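Local coordinates for protein putative glycosyl hydrolase (Bacteroides thetaiotaomicron VPI-5482, PDB 3K11) that is a putative glycosyl hydrolase of family 88 type, probably hydrolysing glycosidic linkages, though its substrate is not established, at residues 106-111 against 155-160. Sequence-based numbering, arbitrary orientation.
Sequences YVQNRF and IKLRLK. With EDO (1,2-ethanediol), chain P.
Leu157 carries nearly the whole contact from its side, pushing its CD2 methyl between Val107, Gln108 and Phe111 of the facing helix. The tightest point is apolar: CD2 of Leu157 lies 3.7 Å from Val107 CG1, which the valine places anti to its own backbone N (chi1 -175°). That same CG1 also sits over one face of the Phe111 ring, displaced toward its rim, while Leu157 CD2 meets the ring obliquely, 4.1 Å from Phe111 CD2. The polar, partly exposed side is formed by Gln108, bent at chi2 (-81°) to carry its amide obliquely across the leucine; NE2 comes within 3.9 Å of Leu157 CG. NE2 donates to Asp161, just past Lys160, tying the amide to the far side, while OE1 accepts from Arg112 in its own helix. With an alanine here both bonds would go, and the flank of Leu157 beneath the amide would probably lose its cover. No hydrogen bond joins the two segments directly; their axes approach to 11.3 Å at 105°. Helix 82-98 packs on Val107 through Leu91 and helix 202-217 meets Ile155, consistent with helix packing in the (alpha/alpha)6 barrel expected for family 88.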
ATOM      1  N   TYR A 106      -0.923  24.487 -37.074  1.00 27.54           N
ATOM      2  CA  TYR A 106      -1.587  23.193 -37.140  1.00 24.53           C
ATOM      3  C   TYR A 106      -3.039  23.277 -36.718  1.00 25.78           C
ATOM      4  O   TYR A 106      -3.914  22.711 -37.353  1.00 27.69           O
ATOM      5  CB  TYR A 106      -0.842  22.199 -36.226  1.00 26.92           C
ATOM      6  CG  TYR A 106      -1.478  20.844 -36.108  1.00 25.71           C
ATOM      7  CD1 TYR A 106      -2.430  20.587 -35.119  1.00 25.66           C
ATOM      8  CD2 TYR A 106      -1.112  19.797 -36.944  1.00 25.91           C
ATOM      9  CE1 TYR A 106      -3.010  19.345 -34.985  1.00 27.21           C
ATOM     10  CE2 TYR A 106      -1.702  18.525 -36.812  1.00 27.06           C
ATOM     11  CZ  TYR A 106      -2.657  18.329 -35.824  1.00 30.59           C
ATOM     12  OH  TYR A 106      -3.267  17.124 -35.656  1.00 30.70           O
ATOM     13  N   VAL A 107      -3.291  23.940 -35.593  1.00 25.71           N
ATOM     14  CA  VAL A 107      -4.632  24.035 -35.052  1.00 26.11           C
ATOM     15  C   VAL A 107      -5.477  24.895 -35.969  1.00 24.51           C
ATOM     16  O   VAL A 107      -6.617  24.568 -36.282  1.00 25.71           O
ATOM     17  CB  VAL A 107      -4.633  24.587 -33.612  1.00 25.65           C
ATOM     18  CG1 VAL A 107      -6.043  24.539 -33.047  1.00 25.43           C
ATOM     19  CG2 VAL A 107      -3.669  23.725 -32.684  1.00 22.46           C
ATOM     20  N   GLN A 108      -4.920  26.027 -36.387  1.00 25.02           N
ATOM     21  CA  GLN A 108      -5.596  26.874 -37.378  1.00 23.50           C
ATOM     22  C   GLN A 108      -6.037  26.057 -38.594  1.00 25.29           C
ATOM     23  O   GLN A 108      -7.188  26.113 -39.025  1.00 24.54           O
ATOM     24  CB  GLN A 108      -4.657  28.000 -37.823  1.00 26.10           C
ATOM     25  CG  GLN A 108      -4.429  29.115 -36.793  1.00 26.22           C
ATOM     26  CD  GLN A 108      -5.547  30.137 -36.770  1.00 30.17           C
ATOM     27  OE1 GLN A 108      -6.441  30.091 -37.611  1.00 26.42           O
ATOM     28  NE2 GLN A 108      -5.490  31.075 -35.831  1.00 25.64           N
ATOM     29  N   ASN A 109      -5.107  25.289 -39.140  1.00 25.04           N
ATOM     30  CA  ASN A 109      -5.368  24.541 -40.339  1.00 23.64           C
ATOM     31  C   ASN A 109      -6.481  23.521 -40.154  1.00 24.78           C
ATOM     32  O   ASN A 109      -7.398  23.455 -40.970  1.00 25.83           O
ATOM     33  CB  ASN A 109      -4.095  23.872 -40.805  1.00 25.69           C
ATOM     34  CG  ASN A 109      -4.311  22.985 -41.985  1.00 34.20           C
ATOM     35  OD1 ASN A 109      -4.489  21.778 -41.838  1.00 37.50           O
ATOM     36  ND2 ASN A 109      -4.316  23.574 -43.181  1.00 39.23           N
ATOM     37  N   ARG A 110      -6.405  22.744 -39.078  1.00 24.66           N
ATOM     38  CA  ARG A 110      -7.434  21.720 -38.827  1.00 24.35           C
ATOM     39  C   ARG A 110      -8.804  22.320 -38.537  1.00 25.60           C
ATOM     40  O   ARG A 110      -9.819  21.838 -39.046  1.00 24.19           O
ATOM     41  CB  ARG A 110      -7.011  20.764 -37.706  1.00 26.91           C
ATOM     42  CG  ARG A 110      -5.703  19.993 -37.964  1.00 27.59           C
ATOM     43  CD  ARG A 110      -5.643  19.407 -39.326  1.00 30.09           C
ATOM     44  NE  ARG A 110      -4.516  18.468 -39.487  1.00 33.48           N
ATOM     45  CZ  ARG A 110      -3.261  18.815 -39.755  1.00 34.12           C
ATOM     46  NH1 ARG A 110      -2.888  20.093 -39.796  1.00 31.52           N
ATOM     47  NH2 ARG A 110      -2.357  17.877 -39.960  1.00 28.51           N
ATOM     48  N   PHE A 111      -8.836  23.368 -37.720  1.00 25.60           N
ATOM     49  CA  PHE A 111     -10.109  24.035 -37.429  1.00 25.48           C
ATOM     50  C   PHE A 111     -10.726  24.707 -38.635  1.00 24.44           C
ATOM     51  O   PHE A 111     -11.933  24.643 -38.836  1.00 25.05           O
ATOM     52  CB  PHE A 111      -9.954  25.073 -36.289  1.00 24.48           C
ATOM     53  CG  PHE A 111      -9.766  24.487 -34.910  1.00 25.39           C
ATOM     54  CD1 PHE A 111      -9.970  23.142 -34.646  1.00 22.92           C
ATOM     55  CD2 PHE A 111      -9.488  25.339 -33.849  1.00 28.82           C
ATOM     56  CE1 PHE A 111      -9.858  22.664 -33.389  1.00 25.50           C
ATOM     57  CE2 PHE A 111      -9.377  24.826 -32.554  1.00 21.48           C
ATOM     58  CZ  PHE A 111      -9.522  23.510 -32.354  1.00 21.13           C
ATOM     59  N   ILE A 155     -12.981  27.669 -28.840  1.00 22.02           N
ATOM     60  CA  ILE A 155     -13.178  28.940 -28.124  1.00 22.17           C
ATOM     61  C   ILE A 155     -11.833  29.620 -27.809  1.00 23.16           C
ATOM     62  O   ILE A 155     -11.622  30.789 -28.139  1.00 24.15           O
ATOM     63  CB  ILE A 155     -13.968  28.722 -26.837  1.00 24.28           C
ATOM     64  CG1 ILE A 155     -15.425  28.338 -27.160  1.00 23.09           C
ATOM     65  CG2 ILE A 155     -13.968  29.997 -25.984  1.00 22.92           C
ATOM     66  CD1 ILE A 155     -16.135  27.583 -25.923  1.00 20.47           C
ATOM     67  N   LYS A 156     -10.884  28.857 -27.260  1.00 23.82           N
ATOM     68  CA  LYS A 156      -9.591  29.402 -26.931  1.00 22.49           C
ATOM     69  C   LYS A 156      -8.902  30.055 -28.111  1.00 23.90           C
ATOM     70  O   LYS A 156      -8.405  31.182 -28.010  1.00 25.51           O
ATOM     71  CB  LYS A 156      -8.688  28.325 -26.370  1.00 23.88           C
ATOM     72  CG  LYS A 156      -9.037  27.872 -24.958  1.00 23.49           C
ATOM     73  CD  LYS A 156      -8.250  26.633 -24.641  1.00 28.86           C
ATOM     74  CE  LYS A 156      -8.357  26.189 -23.192  1.00 24.18           C
ATOM     75  NZ  LYS A 156      -7.587  24.929 -22.931  1.00 23.44           N
ATOM     76  N   LEU A 157      -8.906  29.387 -29.258  1.00 26.50           N
ATOM     77  CA  LEU A 157      -8.224  29.964 -30.414  1.00 25.39           C
ATOM     78  C   LEU A 157      -9.015  31.107 -31.046  1.00 24.83           C
ATOM     79  O   LEU A 157      -8.443  32.117 -31.440  1.00 27.97           O
ATOM     80  CB  LEU A 157      -7.871  28.898 -31.453  1.00 24.10           C
ATOM     81  CG  LEU A 157      -6.899  29.352 -32.568  1.00 27.27           C
ATOM     82  CD1 LEU A 157      -5.599  29.901 -31.973  1.00 24.03           C
ATOM     83  CD2 LEU A 157      -6.578  28.170 -33.487  1.00 23.15           C
ATOM     84  N   ARG A 158     -10.336  30.974 -31.110  1.00 25.13           N
ATOM     85  CA  ARG A 158     -11.103  32.039 -31.691  1.00 25.11           C
ATOM     86  C   ARG A 158     -10.985  33.330 -30.890  1.00 27.37           C
ATOM     87  O   ARG A 158     -10.992  34.429 -31.462  1.00 25.64           O
ATOM     88  CB  ARG A 158     -12.562  31.657 -31.877  1.00 24.05           C
ATOM     89  CG  ARG A 158     -13.349  32.762 -32.563  1.00 26.74           C
ATOM     90  CD  ARG A 158     -14.607  32.224 -33.213  1.00 26.33           C
ATOM     91  NE  ARG A 158     -15.517  33.347 -33.366  1.00 38.01           N
ATOM     92  CZ  ARG A 158     -15.374  34.294 -34.268  1.00 37.64           C
ATOM     93  NH1 ARG A 158     -14.422  34.229 -35.192  1.00 45.63           N
ATOM     94  NH2 ARG A 158     -16.220  35.320 -34.271  1.00 37.68           N
ATOM     95  N   LEU A 159     -10.891  33.228 -29.577  1.00 27.62           N
ATOM     96  CA  LEU A 159     -10.692  34.426 -28.773  1.00 29.21           C
ATOM     97  C   LEU A 159      -9.330  35.067 -29.026  1.00 30.57           C
ATOM     98  O   LEU A 159      -9.159  36.248 -28.753  1.00 31.52           O
ATOM     99  CB  LEU A 159     -10.897  34.131 -27.298  1.00 27.71           C
ATOM    100  CG  LEU A 159     -12.365  33.874 -26.908  1.00 28.22           C
ATOM    101  CD1 LEU A 159     -12.446  33.306 -25.480  1.00 25.68           C
ATOM    102  CD2 LEU A 159     -13.262  35.110 -27.042  1.00 28.81           C
ATOM    103  N   LYS A 160      -8.385  34.317 -29.582  1.00 30.57           N
ATOM    104  CA  LYS A 160      -7.086  34.867 -29.986  1.00 30.68           C
ATOM    105  C   LYS A 160      -7.073  35.323 -31.440  1.00 31.64           C
ATOM    106  O   LYS A 160      -6.187  36.086 -31.829  1.00 32.18           O
ATOM    107  CB  LYS A 160      -5.986  33.842 -29.764  1.00 31.80           C
ATOM    108  CG  LYS A 160      -5.757  33.454 -28.323  1.00 36.97           C
ATOM    109  CD  LYS A 160      -4.716  32.341 -28.232  1.00 37.28           C
ATOM    110  CE  LYS A 160      -4.259  32.082 -26.770  1.00 45.81           C
ATOM    111  NZ  LYS A 160      -2.846  31.534 -26.629  1.00 45.89           N
TER
HETATM  112  C1  EDO P  15      -8.191  39.031 -32.391  1.00 64.37           C
HETATM  113  O1  EDO P  15      -8.774  38.559 -33.588  1.00 59.21           O
HETATM  114  C2  EDO P  15      -9.204  38.804 -31.287  1.00 67.06           C
HETATM  115  O2  EDO P  15      -8.425  38.661 -30.105  1.00 77.61           O